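Local coordinates for M32 carboxypeptidase (Pyrococcus furiosus, PDB 1KA2), which removes amino acids one after another from the C-terminus of peptides as a cobalt-binding metallocarboxypeptidase of broad specificity, at residues 172-177 / 485-490. Numbering follows the deposited sequence.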
# COMPACT_ATOMS: atom_id res chain seq x y z
N VAL A 172 -30.70 -12.83 -18.74
CA VAL A 172 -29.81 -13.98 -18.71
C VAL A 172 -30.43 -15.20 -19.36
O VAL A 172 -29.76 -15.98 -20.03
CB VAL A 172 -29.41 -14.34 -17.25
CG1 VAL A 172 -28.35 -15.45 -17.25
CG2 VAL A 172 -28.89 -13.10 -16.53
N GLU A 173 -31.73 -15.37 -19.14
CA GLU A 173 -32.45 -16.51 -19.71
C GLU A 173 -32.32 -16.47 -21.23
O GLU A 173 -32.10 -17.49 -21.87
CB GLU A 173 -33.92 -16.42 -19.31
CG GLU A 173 -34.74 -17.66 -19.60
CD GLU A 173 -36.09 -17.59 -18.92
OE1 GLU A 173 -36.83 -16.62 -19.18
OE2 GLU A 173 -36.41 -18.49 -18.12
N LYS A 174 -32.43 -15.26 -21.78
CA LYS A 174 -32.34 -15.04 -23.22
C LYS A 174 -30.99 -15.32 -23.89
O LYS A 174 -30.93 -16.07 -24.86
CB LYS A 174 -32.73 -13.60 -23.55
CG LYS A 174 -32.24 -13.16 -24.94
CD LYS A 174 -31.84 -11.69 -24.97
CE LYS A 174 -31.08 -11.34 -26.26
NZ LYS A 174 -29.74 -12.00 -26.34
N MET A 175 -29.93 -14.70 -23.39
CA MET A 175 -28.62 -14.89 -24.00
C MET A 175 -28.22 -16.36 -24.03
O MET A 175 -27.65 -16.83 -25.00
CB MET A 175 -27.54 -14.07 -23.27
CG MET A 175 -27.33 -14.42 -21.82
SD MET A 175 -26.05 -13.39 -21.04
CE MET A 175 -25.64 -14.40 -19.60
N PHE A 176 -28.55 -17.08 -22.96
CA PHE A 176 -28.20 -18.49 -22.90
C PHE A 176 -29.04 -19.38 -23.83
O PHE A 176 -28.62 -20.49 -24.16
CB PHE A 176 -28.27 -18.99 -21.45
CG PHE A 176 -27.03 -18.71 -20.66
CD1 PHE A 176 -27.08 -17.98 -19.47
CD2 PHE A 176 -25.79 -19.19 -21.10
CE1 PHE A 176 -25.92 -17.73 -18.73
CE2 PHE A 176 -24.63 -18.94 -20.37
CZ PHE A 176 -24.70 -18.20 -19.18
N GLU A 177 -30.21 -18.89 -24.24
CA GLU A 177 -31.06 -19.65 -25.16
C GLU A 177 -30.39 -19.60 -26.53
O GLU A 177 -30.24 -20.62 -27.19
CB GLU A 177 -32.46 -19.03 -25.23
CG GLU A 177 -33.23 -19.14 -23.92
CD GLU A 177 -34.63 -18.56 -24.00
OE1 GLU A 177 -34.77 -17.39 -24.40
OE2 GLU A 177 -35.59 -19.28 -23.66
N MET A 485 -27.10 -5.76 -25.92
CA MET A 485 -26.29 -6.96 -26.02
C MET A 485 -27.06 -7.98 -26.86
O MET A 485 -28.28 -8.07 -26.77
CB MET A 485 -26.01 -7.54 -24.62
CG MET A 485 -25.25 -8.86 -24.64
SD MET A 485 -24.87 -9.49 -22.99
CE MET A 485 -26.23 -10.61 -22.72
N ASP A 486 -26.34 -8.73 -27.69
CA ASP A 486 -26.94 -9.75 -28.53
C ASP A 486 -25.94 -10.89 -28.70
O ASP A 486 -24.94 -10.76 -29.41
CB ASP A 486 -27.33 -9.19 -29.89
CG ASP A 486 -27.72 -10.29 -30.88
OD1 ASP A 486 -28.50 -11.19 -30.51
OD2 ASP A 486 -27.24 -10.24 -32.03
N ALA A 487 -26.23 -12.00 -28.04
CA ALA A 487 -25.37 -13.17 -28.09
C ALA A 487 -24.95 -13.59 -29.49
O ALA A 487 -23.89 -14.19 -29.67
CB ALA A 487 -26.07 -14.33 -27.40
N GLU A 488 -25.78 -13.27 -30.49
CA GLU A 488 -25.49 -13.64 -31.88
C GLU A 488 -24.08 -13.34 -32.37
O GLU A 488 -23.51 -14.13 -33.13
CB GLU A 488 -26.50 -12.96 -32.82
CG GLU A 488 -27.90 -13.57 -32.79
CD GLU A 488 -27.90 -15.04 -33.17
OE1 GLU A 488 -27.13 -15.41 -34.09
OE2 GLU A 488 -28.68 -15.81 -32.56
N TYR A 489 -23.51 -12.21 -31.95
CA TYR A 489 -22.16 -11.83 -32.38
C TYR A 489 -21.10 -12.82 -31.94
O TYR A 489 -20.20 -13.16 -32.71
CB TYR A 489 -21.79 -10.44 -31.86
CG TYR A 489 -22.52 -9.33 -32.57
CD1 TYR A 489 -23.70 -8.80 -32.06
CD2 TYR A 489 -22.03 -8.82 -33.78
CE1 TYR A 489 -24.37 -7.78 -32.72
CE2 TYR A 489 -22.70 -7.81 -34.45
CZ TYR A 489 -23.87 -7.29 -33.91
OH TYR A 489 -24.52 -6.28 -34.56
N PHE A 490 -21.20 -13.28 -30.70
CA PHE A 490 -20.23 -14.23 -30.17
C PHE A 490 -20.25 -15.50 -31.02
O PHE A 490 -19.21 -16.11 -31.27
CB PHE A 490 -20.56 -14.59 -28.72
CG PHE A 490 -19.54 -15.49 -28.07
CD1 PHE A 490 -18.27 -15.02 -27.75
CD2 PHE A 490 -19.85 -16.83 -27.81
CE1 PHE A 490 -17.32 -15.87 -27.17
CE2 PHE A 490 -18.91 -17.68 -27.24
CZ PHE A 490 -17.64 -17.20 -26.91
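The methyl end of Met485 meets the root and sulfur of Met175: CE of Met485 lies 3.3 Å from SD and 3.7 Å from CB of Met175, so the methyl rests against the flank of that chain, whose own methyl leads away. Met485 gets there with CG anti to its own N (chi1 176°) and an extended chi2, before a turn about the CG-SD bond (chi3 95°) brings CE onto the helix. Met175 starts instead with CG between N and carbonyl carbon (chi1 62°), then runs extended.

One turn of helix 169-192 packs on the segment leading into the C-terminal helix 488-498 of this largely helical M32 peptidase, with Met485 touching Leu429 of helix 421-440. The Met485 side chain is about 10 Å from that of the metal ligand Glu299. At Ala487 the backbones draw together, CA atoms of Met175 and Ala487 5.5 Å apart, and CB of Ala487 lies 3.8 Å from O of Met175.

Lys174 reaches over the same segment, its NZ 3.9 Å from N of Ala487. The contact buries this ammonium, which has no hydrogen-bonding partner in the model; OD1 of Asp486, 4.4 Å from NZ of Lys174 and too distant for a salt bridge, may stabilise the charge. This OD1 accepts a weak capping bond from N of Glu488 (3.4 Å), ahead of the turn into the helix.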